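Local coordinates for protein probable enoyl-CoA hydratase/isomerase (Pseudomonas aeruginosa, PDB 7BOR) that binds coenzyme A in a crotonase-type fold and probably acts on enoyl-CoA thioesters as an isomerase or hydratase, at residues 7-12 / 43-48; 57-62 / 100-105; 114-119 / 173-178. All coordinates share one frame; numbering follows the deposited sequence.

Contact 1 of 3, residues 7-12 / 43-48; sequences VERETG and QADTAV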
loop_
_atom_site.group_PDB
_atom_site.type_symbol
_atom_site.label_atom_id
_atom_site.label_comp_id
_atom_site.label_asym_id
_atom_site.label_seq_id
_atom_site.Cartn_x
_atom_site.Cartn_y
_atom_site.Cartn_z
ATOM N N VAL A 7 8.070 -7.420 -12.897
ATOM C CA VAL A 7 8.525 -8.308 -11.825
ATOM C C VAL A 7 10.000 -8.690 -11.964
ATOM O O VAL A 7 10.328 -9.790 -12.422
ATOM C CB VAL A 7 7.663 -9.576 -11.780
ATOM C CG1 VAL A 7 6.351 -9.320 -11.110
ATOM C CG2 VAL A 7 7.408 -10.090 -13.210
ATOM N N GLU A 8 10.904 -7.813 -11.531
ATOM C CA GLU A 8 12.342 -8.075 -11.618
ATOM C C GLU A 8 12.798 -8.966 -10.461
ATOM O O GLU A 8 12.894 -8.500 -9.317
ATOM C CB GLU A 8 13.113 -6.757 -11.608
ATOM C CG GLU A 8 12.818 -5.835 -12.788
ATOM C CD GLU A 8 13.250 -6.427 -14.133
ATOM O OE1 GLU A 8 14.403 -6.916 -14.239
ATOM O OE2 GLU A 8 12.427 -6.409 -15.081
ATOM N N ARG A 9 13.110 -10.235 -10.763
ATOM C CA ARG A 9 13.654 -11.192 -9.802
ATOM C C ARG A 9 15.186 -11.091 -9.822
ATOM O O ARG A 9 15.860 -11.672 -10.701
ATOM C CB ARG A 9 13.191 -12.597 -10.159
ATOM C CG ARG A 9 12.142 -13.248 -9.284
ATOM C CD ARG A 9 12.036 -14.758 -9.595
ATOM N NE ARG A 9 11.103 -15.413 -8.664
ATOM C CZ ARG A 9 9.789 -15.548 -8.897
ATOM N NH1 ARG A 9 9.005 -16.141 -7.987
ATOM N NH2 ARG A 9 9.249 -15.084 -10.044
ATOM N N GLU A 10 15.754 -10.339 -8.839
ATOM C CA GLU A 10 17.200 -10.337 -8.658
ATOM C C GLU A 10 17.634 -11.424 -7.656
ATOM O O GLU A 10 16.873 -12.345 -7.338
ATOM C CB GLU A 10 17.679 -8.984 -8.138
ATOM C CG GLU A 10 17.881 -7.879 -9.077
ATOM C CD GLU A 10 18.234 -6.580 -8.338
ATOM O OE1 GLU A 10 17.464 -5.583 -8.457
ATOM O OE2 GLU A 10 19.274 -6.543 -7.614
ATOM N N THR A 11 18.805 -11.237 -7.015
ATOM C CA THR A 11 19.385 -12.219 -6.092
ATOM C C THR A 11 18.678 -12.119 -4.743
ATOM O O THR A 11 18.942 -11.189 -3.969
ATOM C CB THR A 11 20.889 -11.989 -5.918
ATOM O OG1 THR A 11 21.136 -10.632 -5.522
ATOM C CG2 THR A 11 21.670 -12.293 -7.197
ATOM N N GLY A 12 17.815 -13.097 -4.442
ATOM C CA GLY A 12 17.026 -13.106 -3.215
ATOM C C GLY A 12 15.936 -12.045 -3.117
ATOM O O GLY A 12 15.133 -12.088 -2.171
ATOM N N GLN A 43 6.131 -15.907 -1.905
ATOM C CA GLN A 43 5.925 -16.447 -0.567
ATOM C C GLN A 43 6.376 -17.899 -0.462
ATOM O O GLN A 43 6.855 -18.338 0.593
ATOM C CB GLN A 43 4.434 -16.306 -0.217
ATOM C CG GLN A 43 3.867 -17.167 0.924
ATOM C CD GLN A 43 2.590 -16.560 1.511
ATOM O OE1 GLN A 43 2.132 -15.504 1.067
ATOM N NE2 GLN A 43 2.035 -17.200 2.530
ATOM N N ALA A 44 6.171 -18.677 -1.524
ATOM C CA ALA A 44 6.554 -20.079 -1.531
ATOM C C ALA A 44 7.923 -20.306 -2.150
ATOM O O ALA A 44 8.496 -21.389 -1.988
ATOM C CB ALA A 44 5.500 -20.898 -2.288
ATOM N N ASP A 45 8.458 -19.313 -2.841
ATOM C CA ASP A 45 9.717 -19.457 -3.553
ATOM C C ASP A 45 10.862 -19.189 -2.586
ATOM O O ASP A 45 11.200 -18.033 -2.302
ATOM C CB ASP A 45 9.755 -18.516 -4.746
ATOM C CG ASP A 45 10.984 -18.717 -5.582
ATOM O OD1 ASP A 45 11.619 -19.788 -5.406
ATOM O OD2 ASP A 45 11.334 -17.808 -6.378
ATOM N N THR A 46 11.465 -20.283 -2.097
ATOM C CA THR A 46 12.621 -20.218 -1.208
ATOM C C THR A 46 13.736 -19.340 -1.772
ATOM O O THR A 46 14.504 -18.745 -1.012
ATOM C CB THR A 46 13.175 -21.625 -0.955
ATOM O OG1 THR A 46 13.441 -22.263 -2.213
ATOM C CG2 THR A 46 12.200 -22.485 -0.121
ATOM N N ALA A 47 13.866 -19.260 -3.093
ATOM C CA ALA A 47 14.854 -18.343 -3.630
ATOM C C ALA A 47 14.563 -16.907 -3.224
ATOM O O ALA A 47 15.478 -16.081 -3.231
ATOM C CB ALA A 47 14.917 -18.435 -5.151
ATOM N N VAL A 48 13.320 -16.574 -2.877
ATOM C CA VAL A 48 12.963 -15.184 -2.617
ATOM C C VAL A 48 12.995 -14.936 -1.112
ATOM O O VAL A 48 12.321 -15.623 -0.330
ATOM C CB VAL A 48 11.604 -14.805 -3.222
ATOM C CG1 VAL A 48 11.365 -13.317 -3.017
ATOM C CG2 VAL A 48 11.581 -15.092 -4.702
#
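Arg9 reaches across from the end of strand 5-9 to Asp45, and the two side chains approach from opposite directions. Both guanidinium contacts go to one carboxylate oxygen: Arg9 NH1 lies 3.3 Å from Asp45 OD2 in a salt bridge, and Arg9 NE makes a weak hydrogen bond to the same atom. NH1 meets OD2 on its anti side, 31° out of the carboxylate plane, and the two planes are turned 53° apart, so this is not the flat two-oxygen pairing. The stronger partner of Arg9 is Glu41 on helix 29-44, which forms a salt bridge with NH1. Val48 crosses the Arg9 side chain at about a right angle, CG2 4.0 Å from Arg9 NE. Gly12 CA, with positive phi, points a C-H straight at Ala47 O, 3.4 Å away.

Asp45 OD1 accepts from Ala47 N at 3.3 Å, reached from above the carboxylate plane, while Val48 N bonds back to Asp45 O at 2.6 Å. Gly12 also pairs through its backbone with Arg49 and Val50. The result is a surface junction between the first beta hairpin and the exit of helix 29-44, built on an Asx turn within a type I beta turn that leads into strand 50-54.

Contact 2 of 3, residues 57-62 / 100-105; sequences DACFTS and NGPAVG. With COA (coenzyme A), chain C.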
loop_
_atom_site.group_PDB
_atom_site.type_symbol
_atom_site.label_atom_id
_atom_site.label_comp_id
_atom_site.label_asym_id
_atom_site.label_seq_id
_atom_site.Cartn_x
_atom_site.Cartn_y
_atom_site.Cartn_z
ATOM N N ASP A 57 10.988 6.338 -9.906
ATOM C CA ASP A 57 11.665 7.521 -9.392
ATOM C C ASP A 57 10.743 8.689 -9.177
ATOM O O ASP A 57 11.062 9.549 -8.359
ATOM C CB ASP A 57 12.779 8.006 -10.351
ATOM C CG ASP A 57 13.915 7.010 -10.477
ATOM O OD1 ASP A 57 14.010 6.104 -9.613
ATOM O OD2 ASP A 57 14.709 7.132 -11.446
ATOM N N ALA A 58 9.610 8.736 -9.875
ATOM C CA ALA A 58 8.748 9.907 -9.824
ATOM C C ALA A 58 7.368 9.682 -9.216
ATOM O O ALA A 58 6.708 10.661 -8.856
ATOM C CB ALA A 58 8.534 10.455 -11.239
ATOM N N CYS A 59 6.890 8.454 -9.138
ATOM C CA CYS A 59 5.481 8.257 -8.791
ATOM C C CYS A 59 5.334 6.914 -8.111
ATOM O O CYS A 59 5.921 5.929 -8.552
ATOM C CB CYS A 59 4.559 8.341 -10.039
ATOM S SG CYS A 59 2.729 8.177 -9.690
ATOM N N PHE A 60 4.578 6.877 -7.014
ATOM C CA PHE A 60 4.305 5.581 -6.399
ATOM C C PHE A 60 2.959 5.034 -6.942
ATOM O O PHE A 60 2.964 4.238 -7.890
ATOM C CB PHE A 60 4.342 5.696 -4.870
ATOM C CG PHE A 60 4.270 4.365 -4.154
ATOM C CD1 PHE A 60 5.266 3.407 -4.303
ATOM C CD2 PHE A 60 3.200 4.066 -3.305
ATOM C CE1 PHE A 60 5.171 2.182 -3.632
ATOM C CE2 PHE A 60 3.116 2.844 -2.633
ATOM C CZ PHE A 60 4.093 1.901 -2.791
ATOM N N THR A 61 1.808 5.494 -6.432
ATOM C CA THR A 61 0.523 5.183 -7.084
ATOM C C THR A 61 -0.545 6.168 -6.629
ATOM O O THR A 61 -0.609 6.518 -5.449
ATOM C CB THR A 61 0.059 3.744 -6.775
ATOM O OG1 THR A 61 -1.228 3.476 -7.376
ATOM C CG2 THR A 61 -0.085 3.533 -5.276
ATOM N N SER A 62 -1.394 6.593 -7.555
ATOM C CA SER A 62 -2.546 7.418 -7.188
ATOM C C SER A 62 -3.679 6.587 -6.598
ATOM O O SER A 62 -4.765 7.120 -6.334
ATOM C CB SER A 62 -3.040 8.245 -8.393
ATOM O OG SER A 62 -3.259 7.473 -9.572
ATOM N N ASN A 100 8.021 7.468 -4.233
ATOM C CA ASN A 100 8.253 8.808 -4.750
ATOM C C ASN A 100 6.925 9.386 -5.240
ATOM O O ASN A 100 6.043 8.657 -5.674
ATOM C CB ASN A 100 9.264 8.774 -5.916
ATOM C CG ASN A 100 10.731 8.793 -5.438
ATOM O OD1 ASN A 100 11.216 9.789 -4.901
ATOM N ND2 ASN A 100 11.415 7.705 -5.647
ATOM N N GLY A 101 6.794 10.690 -5.183
ATOM C CA GLY A 101 5.651 11.335 -5.769
ATOM C C GLY A 101 4.371 11.018 -5.018
ATOM O O GLY A 101 4.362 10.959 -3.796
ATOM N N PRO A 102 3.254 10.878 -5.727
ATOM C CA PRO A 102 1.986 10.599 -5.030
ATOM C C PRO A 102 1.920 9.169 -4.546
ATOM O O PRO A 102 2.418 8.238 -5.185
ATOM C CB PRO A 102 0.915 10.896 -6.078
ATOM C CG PRO A 102 1.601 10.744 -7.388
ATOM C CD PRO A 102 3.056 11.152 -7.164
ATOM N N ALA A 103 1.306 9.021 -3.371
ATOM C CA ALA A 103 0.942 7.766 -2.739
ATOM C C ALA A 103 -0.434 8.033 -2.120
ATOM O O ALA A 103 -0.523 8.560 -1.000
ATOM C CB ALA A 103 1.937 7.323 -1.690
ATOM N N VAL A 104 -1.505 7.687 -2.856
ATOM C CA VAL A 104 -2.856 8.132 -2.517
ATOM C C VAL A 104 -3.751 6.938 -2.234
ATOM O O VAL A 104 -3.702 5.924 -2.936
ATOM C CB VAL A 104 -3.447 8.969 -3.644
ATOM C CG1 VAL A 104 -4.828 9.522 -3.220
ATOM C CG2 VAL A 104 -2.493 10.092 -3.959
ATOM N N GLY A 105 -4.580 7.069 -1.222
ATOM C CA GLY A 105 -5.546 6.004 -0.975
ATOM C C GLY A 105 -4.795 4.765 -0.541
ATOM O O GLY A 105 -4.004 4.808 0.407
HETATM N N1A COA C . -7.925 6.648 -11.385
HETATM C C2A COA C . -8.151 6.828 -12.716
HETATM N N3A COA C . -7.413 7.714 -13.451
HETATM C C4A COA C . -6.444 8.382 -12.804
HETATM C C5A COA C . -6.200 8.217 -11.488
HETATM C C6A COA C . -6.967 7.328 -10.763
HETATM N N6A COA C . -6.836 7.009 -9.334
HETATM N N7A COA C . -5.172 9.031 -11.117
HETATM C C8A COA C . -4.765 9.724 -12.203
HETATM N N9A COA C . -5.565 9.310 -13.180
HETATM C C1B COA C . -5.342 9.846 -14.538
HETATM C C2B COA C . -6.046 11.272 -14.819
HETATM O O2B COA C . -7.502 11.040 -14.980
HETATM C C3B COA C . -5.402 11.625 -15.895
HETATM O O3B COA C . -5.900 10.873 -17.078
HETATM P P3B COA C . -5.713 11.417 -18.597
HETATM O O7A COA C . -4.340 12.025 -18.801
HETATM O O8A COA C . -6.791 12.440 -18.831
HETATM O O9A COA C . -5.846 10.232 -19.507
HETATM C C4B COA C . -3.932 11.167 -15.725
HETATM O O4B COA C . -4.057 9.938 -14.799
HETATM C C5B COA C . -3.078 12.127 -15.135
HETATM O O5B COA C . -3.572 12.317 -13.848
HETATM P P1A COA C . -3.660 13.839 -13.258
HETATM O O1A COA C . -4.617 13.934 -12.087
HETATM O O2A COA C . -4.056 14.869 -14.292
HETATM O O3A COA C . -2.111 14.172 -12.803
HETATM P P2A COA C . -1.904 15.203 -11.531
HETATM O O4A COA C . -0.409 15.489 -11.431
HETATM O O5A COA C . -2.769 16.386 -11.844
HETATM O O6A COA C . -2.511 14.554 -10.126
HETATM C CBP COA C . -2.778 12.965 -8.351
HETATM C CCP COA C . -1.810 13.479 -9.478
HETATM C CDP COA C . -2.325 11.533 -7.893
HETATM C CEP COA C . -2.754 13.928 -7.138
HETATM C CAP COA C . -4.182 12.992 -9.037
HETATM O OAP COA C . -4.081 12.246 -10.212
HETATM C C9P COA C . -5.279 12.355 -8.186
HETATM O O9P COA C . -5.748 12.904 -7.232
HETATM N N8P COA C . -5.740 11.027 -8.642
HETATM C C7P COA C . -6.779 10.283 -7.926
HETATM C C6P COA C . -6.345 9.984 -6.459
HETATM C C5P COA C . -7.523 9.170 -5.834
HETATM O O5P COA C . -8.541 9.675 -5.513
HETATM N N4P COA C . -7.321 7.744 -5.647
HETATM C C3P COA C . -8.396 6.940 -5.121
HETATM C C2P COA C . -8.481 7.083 -3.624
HETATM S S1P COA C . -9.847 5.987 -3.174
#
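Phe60 CG stands anti to the backbone N (chi1 -172°), which carries the ring away from the neighbouring segment 100-105 even though the side chain sets out toward it; CD2 still meets Ala103 CB at 3.8 Å. In Cys59 the same kind of torsion (chi1 -177°) lays SG alongside the proline ring, 3.6 Å from Pro102 CG. Ser62 OG bonds to Lys24 O and lies 2.9 Å from N7A of the coenzyme A adenine.

The backbones run side by side in the same direction. Pro102 O takes two amides, Phe60 N at 3.1 Å, in the carbonyl plane, and Thr61 N more weakly. Val104 N then returns a straighter bond to Thr61 O at 3.0 Å, completing a single bridge between Thr61 and Ala103. Gly101, at positive phi, turns its CA-H on Ala58 O in a 3.3 Å C-H...O contact. Asn100 presses its CB and amide against Asp57 O, with OD1 bonded to Gly181 N.

Beyond the bridge both segments turn to the ligand. Ser62 O accepts from N4P of the pantetheine arm at 2.7 Å, while Val104 CG1 touches C6P at 3.6 Å and Pro102 CB packs on the CDP methyl. Asn64, Ile66 and Arg248 also bond to the coenzyme. This pairing forms one wall of the acyl-CoA pocket of the crotonase fold, where in relatives backbone amides after such segments form the oxyanion hole.

Contact 3 of 3, residues 114-119 / 173-178; sequences CDLVFV and LANAAL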
loop_
_atom_site.group_PDB
_atom_site.type_symbol
_atom_site.label_atom_id
_atom_site.label_comp_id
_atom_site.label_asym_id
_atom_site.label_seq_id
_atom_site.Cartn_x
_atom_site.Cartn_y
_atom_site.Cartn_z
ATOM N N CYS A 114 3.848 -2.845 5.202
ATOM C CA CYS A 114 5.206 -3.118 4.780
ATOM C C CYS A 114 6.108 -3.130 6.006
ATOM O O CYS A 114 5.809 -2.521 7.042
ATOM C CB CYS A 114 5.652 -2.083 3.770
ATOM S SG CYS A 114 4.786 -2.113 2.151
ATOM N N ASP A 115 7.216 -3.841 5.900
ATOM C CA ASP A 115 8.137 -3.885 7.035
ATOM C C ASP A 115 9.100 -2.700 7.084
ATOM O O ASP A 115 9.544 -2.305 8.172
ATOM C CB ASP A 115 8.862 -5.200 6.982
ATOM C CG ASP A 115 7.851 -6.357 6.993
ATOM O OD1 ASP A 115 7.142 -6.551 8.026
ATOM O OD2 ASP A 115 7.711 -6.985 5.931
ATOM N N LEU A 116 9.442 -2.148 5.944
ATOM C CA LEU A 116 10.217 -0.924 5.892
ATOM C C LEU A 116 9.601 -0.068 4.817
ATOM O O LEU A 116 9.086 -0.572 3.823
ATOM C CB LEU A 116 11.687 -1.185 5.638
ATOM C CG LEU A 116 12.421 -2.048 6.699
ATOM C CD1 LEU A 116 13.833 -2.455 6.173
ATOM C CD2 LEU A 116 12.537 -1.378 8.078
ATOM N N VAL A 117 9.594 1.233 5.054
ATOM C CA VAL A 117 8.980 2.172 4.121
ATOM C C VAL A 117 9.946 3.327 3.942
ATOM O O VAL A 117 10.304 3.987 4.926
ATOM C CB VAL A 117 7.626 2.677 4.643
ATOM C CG1 VAL A 117 7.074 3.793 3.767
ATOM C CG2 VAL A 117 6.663 1.563 4.647
ATOM N N PHE A 118 10.443 3.514 2.715
ATOM C CA PHE A 118 11.292 4.652 2.370
ATOM C C PHE A 118 10.581 5.561 1.384
ATOM O O PHE A 118 9.983 5.090 0.418
ATOM C CB PHE A 118 12.599 4.167 1.799
ATOM C CG PHE A 118 13.320 3.309 2.740
ATOM C CD1 PHE A 118 13.902 3.853 3.875
ATOM C CD2 PHE A 118 13.332 1.955 2.563
ATOM C CE1 PHE A 118 14.545 3.012 4.792
ATOM C CE2 PHE A 118 13.929 1.113 3.461
ATOM C CZ PHE A 118 14.572 1.637 4.552
ATOM N N VAL A 119 10.686 6.867 1.613
ATOM C CA VAL A 119 9.940 7.835 0.826
ATOM C C VAL A 119 10.867 8.967 0.463
ATOM O O VAL A 119 11.743 9.342 1.252
ATOM C CB VAL A 119 8.721 8.425 1.586
ATOM C CG1 VAL A 119 7.781 7.365 2.061
ATOM C CG2 VAL A 119 9.177 9.254 2.825
ATOM N N LEU A 173 5.325 6.545 10.018
ATOM C CA LEU A 173 4.824 5.787 8.883
ATOM C C LEU A 173 5.934 5.404 7.882
ATOM O O LEU A 173 5.887 4.330 7.249
ATOM C CB LEU A 173 3.739 6.615 8.211
ATOM C CG LEU A 173 2.503 6.939 9.039
ATOM C CD1 LEU A 173 1.485 7.712 8.267
ATOM C CD2 LEU A 173 1.882 5.606 9.522
ATOM N N ALA A 174 6.917 6.254 7.682
ATOM C CA ALA A 174 8.080 5.843 6.918
ATOM C C ALA A 174 9.266 5.696 7.865
ATOM O O ALA A 174 9.318 6.326 8.923
ATOM C CB ALA A 174 8.410 6.840 5.801
ATOM N N ASN A 175 10.217 4.841 7.484
ATOM C CA ASN A 175 11.422 4.681 8.292
ATOM C C ASN A 175 12.422 5.810 8.014
ATOM O O ASN A 175 13.213 6.147 8.892
ATOM C CB ASN A 175 12.112 3.344 8.019
ATOM C CG ASN A 175 11.264 2.166 8.438
ATOM O OD1 ASN A 175 10.356 1.756 7.694
ATOM N ND2 ASN A 175 11.518 1.643 9.660
ATOM N N ALA A 176 12.407 6.381 6.810
ATOM C CA ALA A 176 13.325 7.461 6.445
ATOM C C ALA A 176 12.754 8.229 5.267
ATOM O O ALA A 176 12.162 7.638 4.356
ATOM C CB ALA A 176 14.714 6.899 6.068
ATOM N N ALA A 177 12.943 9.545 5.291
ATOM C CA ALA A 177 12.639 10.417 4.174
ATOM C C ALA A 177 13.969 10.781 3.503
ATOM O O ALA A 177 14.913 11.226 4.173
ATOM C CB ALA A 177 11.909 11.679 4.626
ATOM N N LEU A 178 14.042 10.594 2.200
ATOM C CA LEU A 178 15.297 10.707 1.476
ATOM C C LEU A 178 15.166 11.664 0.305
ATOM O O LEU A 178 14.075 12.070 -0.087
ATOM C CB LEU A 178 15.744 9.320 0.997
ATOM C CG LEU A 178 15.752 8.323 2.163
ATOM C CD1 LEU A 178 15.620 6.872 1.764
ATOM C CD2 LEU A 178 17.017 8.557 2.973
#
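Strands 116-120 and 176-178 pair in parallel at one border of the crotonase core sheet, where 176-178 is the outermost strand; Val119 O accepts from Leu178 of that strand, Val117 O from Asn175 just before it. The axes of the short segments pass 5.1 Å apart, 27° from parallel. The backbone bonds alternate between partners: Asn175 N gives to Val117 O at 2.7 Å, Val119 N to Ala176 O at 3.2 Å, and Leu178 N to Val119 O at 2.8 Å. Ala177 CA adds a C-H contact to Val119 O. Ala176 N is buried without a partner.

Apolar packing falls on two faces. On the face of Phe118 and Ala176, the alanine CB lies at the ring edge, in its plane, 3.8 Å from CD1; Leu178 CD1 reaches the same phenylalanine obliquely. Helix 182-196 backs this face, with His187 stacked edge-to-face on Phe118. On the other face Val119 spreads its two methyls, CG1 to Ala174 CB at 3.8 Å and CG2 to Ala177 CB.

One side chain takes the place of a backbone acceptor before the strand begins. Asn175 CG stands beside its backbone N (chi1 -65°), turning the amide back along strand 116-120; Leu116 CD2 lies across it near ND2, and OD1 accepts from Val117 N at 2.8 Å, the donor tilted 21° from the carbonyl plane.

Contacts 1 and 3 belong to opposite borders of the same six-stranded sheet: contact 1 includes the end of strand 5-9, the first outer strand, and contact 3 holds strand 176-178, the last. Their centres are 22 Å apart. Contact 2 sits nearer the middle of the chain, on the loop after strand 50-54 and on strand 102-104, and its centre is 13 Å from that of contact 3 and 24 Å from that of contact 1. None of the three touches another, though the nearest atoms of contacts 2 and 3 are only about 5 Å apart. Of the three, contact 2 alone meets coenzyme A; the other two lie away from the CoA site.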